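Local coordinates for septation protein imp2 (PDB 5C1F) that binds membrane phospholipids through its F-BAR domain, anchors cytoskeletal proteins to the membrane, is required for normal septation and takes part in medial ring disassembly in fission yeast, at residues Ser7-Phe12 / Glu203-Cys208; Glu36-Tyr41 / Ala103-Ala108; Lys124-Lys129 / Ala198-Glu203. One frame throughout, in Å; residues are numbered along the deposited sequence.

Contact 1 of 3, residues Ser7-Phe12 / Glu203-Cys208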
loop_
_atom_site.group_PDB
_atom_site.type_symbol
_atom_site.label_atom_id
_atom_site.label_comp_id
_atom_site.label_asym_id
_atom_site.label_seq_id
_atom_site.Cartn_x
_atom_site.Cartn_y
_atom_site.Cartn_z
ATOM N N SER A 7 3.651 -33.504 31.010
ATOM C CA SER A 7 3.376 -33.788 29.603
ATOM C C SER A 7 1.949 -34.275 29.375
ATOM O O SER A 7 1.215 -34.533 30.329
ATOM C CB SER A 7 4.363 -34.830 29.076
ATOM O OG SER A 7 4.258 -36.042 29.802
ATOM N N PHE A 8 1.566 -34.404 28.106
ATOM C CA PHE A 8 0.246 -34.925 27.744
ATOM C C PHE A 8 0.062 -36.352 28.259
ATOM O O PHE A 8 -1.057 -36.782 28.546
ATOM C CB PHE A 8 0.041 -34.903 26.224
ATOM C CG PHE A 8 -0.263 -33.541 25.657
ATOM C CD1 PHE A 8 -0.001 -32.386 26.377
ATOM C CD2 PHE A 8 -0.825 -33.419 24.395
ATOM C CE1 PHE A 8 -0.285 -31.140 25.846
ATOM C CE2 PHE A 8 -1.113 -32.175 23.861
ATOM C CZ PHE A 8 -0.843 -31.036 24.586
ATOM N N SER A 9 1.172 -37.077 28.362
ATOM C CA SER A 9 1.164 -38.470 28.793
ATOM C C SER A 9 0.587 -38.646 30.190
ATOM O O SER A 9 -0.121 -39.614 30.457
ATOM C CB SER A 9 2.580 -39.046 28.758
ATOM O OG SER A 9 3.143 -38.955 27.465
ATOM N N ASN A 10 0.894 -37.707 31.079
ATOM C CA ASN A 10 0.555 -37.858 32.489
ATOM C C ASN A 10 -0.645 -37.035 32.935
ATOM O O ASN A 10 -1.066 -37.124 34.087
ATOM C CB ASN A 10 1.760 -37.493 33.360
ATOM C CG ASN A 10 2.926 -38.435 33.163
ATOM O OD1 ASN A 10 2.747 -39.583 32.755
ATOM N ND2 ASN A 10 4.130 -37.960 33.460
ATOM N N TYR A 11 -1.197 -36.230 32.033
ATOM C CA TYR A 11 -2.220 -35.277 32.441
ATOM C C TYR A 11 -3.467 -35.295 31.565
ATOM O O TYR A 11 -4.283 -34.375 31.630
ATOM C CB TYR A 11 -1.626 -33.864 32.475
ATOM C CG TYR A 11 -0.699 -33.636 33.650
ATOM C CD1 TYR A 11 0.624 -34.057 33.609
ATOM C CD2 TYR A 11 -1.150 -33.005 34.803
ATOM C CE1 TYR A 11 1.472 -33.857 34.683
ATOM C CE2 TYR A 11 -0.306 -32.799 35.881
ATOM C CZ TYR A 11 1.004 -33.227 35.816
ATOM O OH TYR A 11 1.850 -33.025 36.883
ATOM N N PHE A 12 -3.630 -36.339 30.760
ATOM C CA PHE A 12 -4.832 -36.448 29.943
ATOM C C PHE A 12 -5.449 -37.833 30.016
ATOM O O PHE A 12 -5.616 -38.513 29.005
ATOM C CB PHE A 12 -4.530 -36.067 28.496
ATOM C CG PHE A 12 -4.447 -34.587 28.284
ATOM C CD1 PHE A 12 -5.600 -33.833 28.128
ATOM C CD2 PHE A 12 -3.223 -33.942 28.270
ATOM C CE1 PHE A 12 -5.532 -32.465 27.946
ATOM C CE2 PHE A 12 -3.148 -32.573 28.087
ATOM C CZ PHE A 12 -4.304 -31.834 27.925
ATOM N N GLU A 203 -0.687 -47.369 24.291
ATOM C CA GLU A 203 -1.000 -46.755 23.008
ATOM C C GLU A 203 -1.411 -45.296 23.174
ATOM O O GLU A 203 -1.026 -44.441 22.378
ATOM C CB GLU A 203 -2.105 -47.538 22.300
ATOM C CG GLU A 203 -1.879 -47.695 20.810
ATOM C CD GLU A 203 -0.575 -48.403 20.494
ATOM O OE1 GLU A 203 -0.322 -49.478 21.079
ATOM O OE2 GLU A 203 0.202 -47.877 19.668
ATOM N N TRP A 204 -2.190 -45.015 24.214
ATOM C CA TRP A 204 -2.622 -43.650 24.478
ATOM C C TRP A 204 -1.444 -42.799 24.923
ATOM O O TRP A 204 -1.388 -41.605 24.628
ATOM C CB TRP A 204 -3.731 -43.615 25.531
ATOM C CG TRP A 204 -4.208 -42.226 25.837
ATOM C CD1 TRP A 204 -4.176 -41.596 27.047
ATOM C CD2 TRP A 204 -4.775 -41.288 24.913
ATOM N NE1 TRP A 204 -4.697 -40.330 26.936
ATOM C CE2 TRP A 204 -5.074 -40.117 25.635
ATOM C CE3 TRP A 204 -5.067 -41.328 23.545
ATOM C CZ2 TRP A 204 -5.642 -38.994 25.038
ATOM C CZ3 TRP A 204 -5.634 -40.213 22.954
ATOM C CH2 TRP A 204 -5.914 -39.063 23.698
ATOM N N ARG A 205 -0.503 -43.413 25.634
ATOM C CA ARG A 205 0.741 -42.737 25.986
ATOM C C ARG A 205 1.485 -42.316 24.726
ATOM O O ARG A 205 1.920 -41.174 24.603
ATOM C CB ARG A 205 1.634 -43.637 26.842
ATOM C CG ARG A 205 3.120 -43.363 26.652
ATOM C CD ARG A 205 3.982 -44.255 27.526
ATOM N NE ARG A 205 5.384 -44.227 27.119
ATOM C CZ ARG A 205 6.209 -43.206 27.329
ATOM N NH1 ARG A 205 5.777 -42.109 27.936
ATOM N NH2 ARG A 205 7.469 -43.278 26.924
ATOM N N SER A 206 1.623 -43.254 23.793
ATOM C CA SER A 206 2.300 -42.998 22.529
ATOM C C SER A 206 1.576 -41.911 21.743
ATOM O O SER A 206 2.204 -41.031 21.154
ATOM C CB SER A 206 2.388 -44.285 21.705
ATOM O OG SER A 206 2.942 -44.037 20.426
ATOM N N THR A 207 0.249 -41.976 21.753
ATOM C CA THR A 207 -0.580 -40.995 21.061
ATOM C C THR A 207 -0.450 -39.615 21.700
ATOM O O THR A 207 -0.391 -38.604 21.004
ATOM C CB THR A 207 -2.065 -41.418 21.055
ATOM O OG1 THR A 207 -2.191 -42.713 20.457
ATOM C CG2 THR A 207 -2.904 -40.423 20.271
ATOM N N CYS A 208 -0.405 -39.579 23.029
ATOM C CA CYS A 208 -0.267 -38.317 23.752
ATOM C C CYS A 208 1.048 -37.622 23.416
ATOM O O CYS A 208 1.095 -36.396 23.293
ATOM C CB CYS A 208 -0.366 -38.545 25.261
ATOM S SG CYS A 208 -2.053 -38.785 25.863
#

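Contact 2 of 3, residues Glu36-Tyr41 / Ala103-Ala108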
loop_
_atom_site.group_PDB
_atom_site.type_symbol
_atom_site.label_atom_id
_atom_site.label_comp_id
_atom_site.label_asym_id
_atom_site.label_seq_id
_atom_site.Cartn_x
_atom_site.Cartn_y
_atom_site.Cartn_z
ATOM N N GLU A 36 -8.855 -18.979 10.619
ATOM C CA GLU A 36 -9.049 -17.565 10.929
ATOM C C GLU A 36 -7.858 -16.734 10.481
ATOM O O GLU A 36 -8.017 -15.692 9.844
ATOM C CB GLU A 36 -9.274 -17.361 12.427
ATOM C CG GLU A 36 -10.639 -17.782 12.913
ATOM C CD GLU A 36 -10.844 -17.473 14.383
ATOM O OE1 GLU A 36 -9.838 -17.409 15.122
ATOM O OE2 GLU A 36 -12.008 -17.287 14.795
ATOM N N LEU A 37 -6.663 -17.198 10.827
ATOM C CA LEU A 37 -5.441 -16.489 10.479
ATOM C C LEU A 37 -5.182 -16.534 8.975
ATOM O O LEU A 37 -4.708 -15.556 8.394
ATOM C CB LEU A 37 -4.256 -17.068 11.251
ATOM C CG LEU A 37 -4.230 -16.669 12.730
ATOM C CD1 LEU A 37 -3.256 -17.529 13.522
ATOM C CD2 LEU A 37 -3.885 -15.190 12.876
ATOM N N ARG A 38 -5.503 -17.663 8.347
ATOM C CA ARG A 38 -5.366 -17.777 6.898
ATOM C C ARG A 38 -6.223 -16.725 6.211
ATOM O O ARG A 38 -5.766 -16.036 5.300
ATOM C CB ARG A 38 -5.766 -19.169 6.408
ATOM C CG ARG A 38 -5.452 -19.402 4.933
ATOM C CD ARG A 38 -6.442 -20.356 4.282
ATOM N NE ARG A 38 -7.816 -19.880 4.417
ATOM C CZ ARG A 38 -8.362 -18.932 3.661
ATOM N NH1 ARG A 38 -7.654 -18.346 2.706
ATOM N NH2 ARG A 38 -9.621 -18.566 3.863
ATOM N N SER A 39 -7.468 -16.609 6.663
ATOM C CA SER A 39 -8.415 -15.648 6.112
ATOM C C SER A 39 -7.944 -14.213 6.326
ATOM O O SER A 39 -8.088 -13.363 5.447
ATOM C CB SER A 39 -9.795 -15.848 6.740
ATOM O OG SER A 39 -10.711 -14.876 6.273
ATOM N N PHE A 40 -7.382 -13.953 7.501
ATOM C CA PHE A 40 -6.855 -12.634 7.828
ATOM C C PHE A 40 -5.728 -12.242 6.875
ATOM O O PHE A 40 -5.752 -11.165 6.274
ATOM C CB PHE A 40 -6.360 -12.605 9.277
ATOM C CG PHE A 40 -5.762 -11.288 9.693
ATOM C CD1 PHE A 40 -6.566 -10.266 10.172
ATOM C CD2 PHE A 40 -4.393 -11.076 9.615
ATOM C CE1 PHE A 40 -6.016 -9.052 10.558
ATOM C CE2 PHE A 40 -3.839 -9.867 9.999
ATOM C CZ PHE A 40 -4.651 -8.853 10.471
ATOM N N TYR A 41 -4.744 -13.123 6.732
ATOM C CA TYR A 41 -3.583 -12.826 5.900
ATOM C C TYR A 41 -3.900 -12.930 4.415
ATOM O O TYR A 41 -3.200 -12.348 3.589
ATOM C CB TYR A 41 -2.417 -13.743 6.265
ATOM C CG TYR A 41 -1.774 -13.355 7.575
ATOM C CD1 TYR A 41 -1.120 -12.137 7.712
ATOM C CD2 TYR A 41 -1.829 -14.197 8.676
ATOM C CE1 TYR A 41 -0.533 -11.770 8.907
ATOM C CE2 TYR A 41 -1.245 -13.841 9.877
ATOM C CZ TYR A 41 -0.600 -12.626 9.987
ATOM O OH TYR A 41 -0.018 -12.267 11.180
ATOM N N ALA A 103 1.029 -20.737 3.845
ATOM C CA ALA A 103 1.652 -21.512 4.912
ATOM C C ALA A 103 0.578 -22.118 5.808
ATOM O O ALA A 103 0.705 -23.256 6.257
ATOM C CB ALA A 103 2.606 -20.647 5.725
ATOM N N PHE A 104 -0.481 -21.351 6.058
ATOM C CA PHE A 104 -1.629 -21.849 6.810
ATOM C C PHE A 104 -2.357 -22.927 6.021
ATOM O O PHE A 104 -2.855 -23.896 6.594
ATOM C CB PHE A 104 -2.600 -20.716 7.150
ATOM C CG PHE A 104 -2.007 -19.651 8.021
ATOM C CD1 PHE A 104 -1.923 -19.827 9.392
ATOM C CD2 PHE A 104 -1.532 -18.472 7.470
ATOM C CE1 PHE A 104 -1.374 -18.849 10.198
ATOM C CE2 PHE A 104 -0.982 -17.492 8.270
ATOM C CZ PHE A 104 -0.904 -17.679 9.637
ATOM N N THR A 105 -2.418 -22.745 4.705
ATOM C CA THR A 105 -3.075 -23.703 3.821
ATOM C C THR A 105 -2.344 -25.040 3.834
ATOM O O THR A 105 -2.968 -26.097 3.932
ATOM C CB THR A 105 -3.154 -23.180 2.374
ATOM O OG1 THR A 105 -3.911 -21.964 2.342
ATOM C CG2 THR A 105 -3.819 -24.209 1.470
ATOM N N ARG A 106 -1.018 -24.979 3.743
ATOM C CA ARG A 106 -0.184 -26.175 3.766
ATOM C C ARG A 106 -0.232 -26.849 5.137
ATOM O O ARG A 106 -0.098 -28.065 5.244
ATOM C CB ARG A 106 1.264 -25.833 3.384
ATOM C CG ARG A 106 1.424 -25.351 1.939
ATOM C CD ARG A 106 2.888 -25.145 1.541
ATOM N NE ARG A 106 3.545 -24.092 2.315
ATOM C CZ ARG A 106 3.699 -22.835 1.904
ATOM N NH1 ARG A 106 4.312 -21.956 2.684
ATOM N NH2 ARG A 106 3.246 -22.454 0.716
ATOM N N TYR A 107 -0.434 -26.052 6.182
ATOM C CA TYR A 107 -0.561 -26.579 7.534
ATOM C C TYR A 107 -1.870 -27.348 7.689
ATOM O O TYR A 107 -1.896 -28.430 8.274
ATOM C CB TYR A 107 -0.489 -25.459 8.576
ATOM C CG TYR A 107 -0.561 -25.983 9.992
ATOM C CD1 TYR A 107 0.589 -26.363 10.667
ATOM C CD2 TYR A 107 -1.782 -26.125 10.644
ATOM C CE1 TYR A 107 0.530 -26.858 11.956
ATOM C CE2 TYR A 107 -1.852 -26.621 11.931
ATOM C CZ TYR A 107 -0.692 -26.985 12.584
ATOM O OH TYR A 107 -0.753 -27.478 13.866
ATOM N N ALA A 108 -2.954 -26.784 7.164
ATOM C CA ALA A 108 -4.262 -27.422 7.249
ATOM C C ALA A 108 -4.282 -28.738 6.483
ATOM O O ALA A 108 -5.004 -29.665 6.845
ATOM C CB ALA A 108 -5.344 -26.491 6.726
#

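Contact 3 of 3, residues Lys124-Lys129 / Ala198-Glu203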
loop_
_atom_site.group_PDB
_atom_site.type_symbol
_atom_site.label_atom_id
_atom_site.label_comp_id
_atom_site.label_asym_id
_atom_site.label_seq_id
_atom_site.Cartn_x
_atom_site.Cartn_y
_atom_site.Cartn_z
ATOM N N LYS A 124 -9.139 -47.719 16.952
ATOM C CA LYS A 124 -9.249 -49.172 16.901
ATOM C C LYS A 124 -8.961 -49.754 18.280
ATOM O O LYS A 124 -9.684 -50.629 18.763
ATOM C CB LYS A 124 -8.291 -49.767 15.867
ATOM C CG LYS A 124 -8.394 -49.162 14.476
ATOM C CD LYS A 124 -7.583 -49.971 13.471
ATOM C CE LYS A 124 -7.489 -49.269 12.124
ATOM N NZ LYS A 124 -6.620 -48.058 12.181
ATOM N N VAL A 125 -7.898 -49.257 18.906
ATOM C CA VAL A 125 -7.515 -49.696 20.240
ATOM C C VAL A 125 -8.605 -49.350 21.248
ATOM O O VAL A 125 -8.957 -50.163 22.104
ATOM C CB VAL A 125 -6.186 -49.056 20.680
ATOM C CG1 VAL A 125 -5.839 -49.459 22.105
ATOM C CG2 VAL A 125 -5.070 -49.449 19.723
ATOM N N HIS A 126 -9.146 -48.143 21.124
ATOM C CA HIS A 126 -10.199 -47.674 22.016
ATOM C C HIS A 126 -11.492 -48.471 21.833
ATOM O O HIS A 126 -12.166 -48.800 22.809
ATOM C CB HIS A 126 -10.458 -46.186 21.789
ATOM C CG HIS A 126 -11.334 -45.560 22.828
ATOM N ND1 HIS A 126 -12.639 -45.195 22.580
ATOM C CD2 HIS A 126 -11.091 -45.234 24.119
ATOM C CE1 HIS A 126 -13.162 -44.669 23.674
ATOM N NE2 HIS A 126 -12.243 -44.681 24.623
ATOM N N LYS A 127 -11.833 -48.777 20.584
ATOM C CA LYS A 127 -13.030 -49.562 20.294
ATOM C C LYS A 127 -12.919 -50.968 20.868
ATOM O O LYS A 127 -13.900 -51.518 21.373
ATOM C CB LYS A 127 -13.289 -49.636 18.788
ATOM C CG LYS A 127 -14.057 -48.447 18.226
ATOM C CD LYS A 127 -14.376 -48.648 16.749
ATOM C CE LYS A 127 -15.212 -47.504 16.190
ATOM N NZ LYS A 127 -14.493 -46.205 16.269
ATOM N N ASP A 128 -11.724 -51.547 20.787
ATOM C CA ASP A 128 -11.483 -52.875 21.338
ATOM C C ASP A 128 -11.566 -52.846 22.861
ATOM O O ASP A 128 -12.073 -53.781 23.478
ATOM C CB ASP A 128 -10.120 -53.410 20.890
ATOM C CG ASP A 128 -9.879 -54.842 21.337
ATOM O OD1 ASP A 128 -10.405 -55.768 20.684
ATOM O OD2 ASP A 128 -9.156 -55.045 22.336
ATOM N N LYS A 129 -11.071 -51.766 23.459
ATOM C CA LYS A 129 -11.118 -51.601 24.908
ATOM C C LYS A 129 -12.557 -51.585 25.407
ATOM O O LYS A 129 -12.896 -52.262 26.376
ATOM C CB LYS A 129 -10.405 -50.317 25.332
ATOM C CG LYS A 129 -10.478 -50.038 26.827
ATOM C CD LYS A 129 -10.132 -48.591 27.135
ATOM C CE LYS A 129 -10.407 -48.254 28.594
ATOM N NZ LYS A 129 -10.289 -46.794 28.869
ATOM N N ALA A 198 -4.065 -52.789 29.247
ATOM C CA ALA A 198 -2.612 -52.686 29.217
ATOM C C ALA A 198 -2.157 -52.126 27.878
ATOM O O ALA A 198 -1.288 -51.255 27.821
ATOM C CB ALA A 198 -1.971 -54.039 29.475
ATOM N N ARG A 199 -2.753 -52.627 26.802
ATOM C CA ARG A 199 -2.433 -52.149 25.465
ATOM C C ARG A 199 -2.906 -50.713 25.281
ATOM O O ARG A 199 -2.241 -49.909 24.624
ATOM C CB ARG A 199 -3.056 -53.055 24.400
ATOM C CG ARG A 199 -2.432 -54.441 24.328
ATOM C CD ARG A 199 -2.845 -55.171 23.061
ATOM N NE ARG A 199 -4.295 -55.296 22.946
ATOM C CZ ARG A 199 -4.987 -56.357 23.345
ATOM N NH1 ARG A 199 -4.364 -57.397 23.884
ATOM N NH2 ARG A 199 -6.306 -56.382 23.202
ATOM N N TRP A 200 -4.052 -50.395 25.876
ATOM C CA TRP A 200 -4.615 -49.052 25.790
ATOM C C TRP A 200 -3.727 -48.010 26.465
ATOM O O TRP A 200 -3.497 -46.934 25.917
ATOM C CB TRP A 200 -6.010 -49.018 26.413
ATOM C CG TRP A 200 -6.474 -47.628 26.697
ATOM C CD1 TRP A 200 -6.592 -47.038 27.920
ATOM C CD2 TRP A 200 -6.855 -46.641 25.735
ATOM N NE1 TRP A 200 -7.037 -45.746 27.780
ATOM C CE2 TRP A 200 -7.206 -45.478 26.447
ATOM C CE3 TRP A 200 -6.941 -46.631 24.339
ATOM C CZ2 TRP A 200 -7.635 -44.315 25.810
ATOM C CZ3 TRP A 200 -7.367 -45.476 23.710
ATOM C CH2 TRP A 200 -7.709 -44.334 24.445
ATOM N N THR A 201 -3.243 -48.338 27.658
ATOM C CA THR A 201 -2.375 -47.447 28.420
ATOM C C THR A 201 -1.113 -47.094 27.637
ATOM O O THR A 201 -0.702 -45.933 27.597
ATOM C CB THR A 201 -1.980 -48.075 29.774
ATOM O OG1 THR A 201 -3.140 -48.177 30.612
ATOM C CG2 THR A 201 -0.930 -47.231 30.479
ATOM N N ASN A 202 -0.512 -48.096 27.004
ATOM C CA ASN A 202 0.696 -47.880 26.215
ATOM C C ASN A 202 0.437 -47.086 24.942
ATOM O O ASN A 202 1.237 -46.236 24.556
ATOM C CB ASN A 202 1.343 -49.219 25.857
ATOM C CG ASN A 202 2.332 -49.685 26.906
ATOM O OD1 ASN A 202 3.039 -48.877 27.508
ATOM N ND2 ASN A 202 2.387 -50.993 27.130
ATOM N N GLU A 203 -0.687 -47.369 24.291
ATOM C CA GLU A 203 -1.000 -46.755 23.008
ATOM C C GLU A 203 -1.411 -45.296 23.174
ATOM O O GLU A 203 -1.026 -44.441 22.378
ATOM C CB GLU A 203 -2.105 -47.538 22.300
ATOM C CG GLU A 203 -1.879 -47.695 20.810
ATOM C CD GLU A 203 -0.575 -48.403 20.494
ATOM O OE1 GLU A 203 -0.322 -49.478 21.079
ATOM O OE2 GLU A 203 0.202 -47.877 19.668
#

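Contact 1 of 3, residues Ser7-Phe12 / Glu203-Cys208
Trp204 reaches across to Phe12 with its indole N-H: NE1 gives a hydrogen bond to Phe12 O at 2.9 Å, with an N-H...O angle of 160°. The carbonyl oxygen sits at the edge of the indole, near the ring plane, while NE1 is tilted from the carbonyl plane. CG of Trp204 stands anti to the backbone N (chi1 180°), which carries the indole from the flank of its helix over to the N-terminal segment. One turn further on, Cys208 packs against that segment: its CB lies 3.8 Å from Phe8 CB, and again 3.8 Å from Ser9 N, so backbone and side chain both pack on it. Beyond CB, the Phe8 ring has Phe12 CE2 over one of its faces, near the rim. In this F-BAR domain the contact ties the N-terminal segment onto the long helix 162-252. Second-shell groups fix it there: Trp13 meets Trp204 edge-to-face, and Gln212 OE1 accepts from Phe8 N. The second subunit adds to it: Ile264 of that subunit packs on Phe8 and its Gln300 O takes a hydrogen bond from Arg205 NH1.

Contact 2 of 3, residues Glu36-Tyr41 / Ala103-Ala108
One face of the Phe104 ring is laid against the backbone of helix 36-41, with Leu37 C over its centre and Arg38 N nearer the rim, 4.0 Å above the plane. The Tyr41 ring meets it rim to rim, the planes only 11° apart and neither ring over the face of the other; Tyr41 CD2 and Phe104 CE2 are 3.4 Å apart. Tyr41 in turn has Phe40 CD2 over one of its own faces. This is antiparallel helix packing in the F-BAR helical bundle, helix 18-59 against helix 69-155, the two short segments at 155° with axes 9.3 Å apart. On Phe104, CG is anti to the carbonyl carbon (chi1 -62°), and from there the ring reaches Leu37, whose CB lies 3.5 Å from Phe104 CE1. With an alanine here the ring is gone, which would probably open a gap beside Leu37 and Tyr41 and leave Leu222 and Val225 of helix 162-252 without this packing partner. Nearer the solvent, Arg38 folds back, bent at chi2 and chi3, its guanidinium in a salt bridge to Glu35. Its aliphatic part still serves the interface: CB is 3.6 Å from Phe104 CB, and CD is 3.6 Å from Thr105 OG1.

Contact 3 of 3, residues Lys124-Lys129 / Ala198-Glu203
Two long helices of the F-BAR bundle, 69-155 and 162-252, run antiparallel here, and a tryptophan fills the seam between them. The short segments make an angle of 152°, with axes 9.7 Å apart. Trp200, its CG anti to the backbone N, projects its indole toward helix 124-129, where three side chains receive it. Val125 comes to the ring edge, near its plane, with CG1 3.8 Å from Trp200 CE3. Lys129 lies over one face: its extended chain brings CD to 3.9 Å from the centroid of the five-membered ring of Trp200 in a CH-pi contact. Lys129 NZ also stands over the face, 4.0 Å from the same centroid, in a cation-pi interaction. His126 meets the six-membered ring obliquely, CD2 being 3.5 Å from Trp200 CH2, and the imidazole and indole run out from their helices in the same direction. The polar ends of both Lys129 and His126 go to Asp17: NZ forms a salt bridge with OD1, and NE2 a hydrogen bond with OD2, so one carboxylate probably offsets the ammonium charge and fixes the imidazole's rotation.

At the exposed side, Asp128 OD2 and Arg199 NH2 make a salt bridge at 3.3 Å, whose hydrogen bond is weak and bent (135°). OD2 lies at the guanidinium edge, with the carboxylate turned 50° from the guanidinium plane; the same OD2 is also hydrogen-bonded to Ser196 OG. At the far end of the seam, Val125 CG2 rests on the aliphatic CG of Glu203. Around the contact, Tyr20 of helix 18-59 stacks on His126, Trp13 of the N-terminal loop packs on Trp200, and Ile122, a turn earlier on helix 69-155, touches both Trp200 and Glu203.

All three contacts lie in the F-BAR domain, joining its long helices to one another or to the N-terminal segment. Contacts 1 and 3 are neighbours, their centres 12 Å apart; they share Glu203 on helix 162-252, where the rings of Trp200 and Trp204 meet, nearly parallel. Contact 2 sits near the middle of the chain, 28 Å from contact 1 and 34 Å from contact 3 between centres. Along the chain, contact 2 closes before contact 3 opens, and contact 1 encloses both. Contact 2 pins helix 18-59 to 69-155 and contact 3 pins 69-155 to 162-252, at separate points of the bundle; contacts 1 and 2 lie against the second subunit at several residues, contact 3 at Thr201.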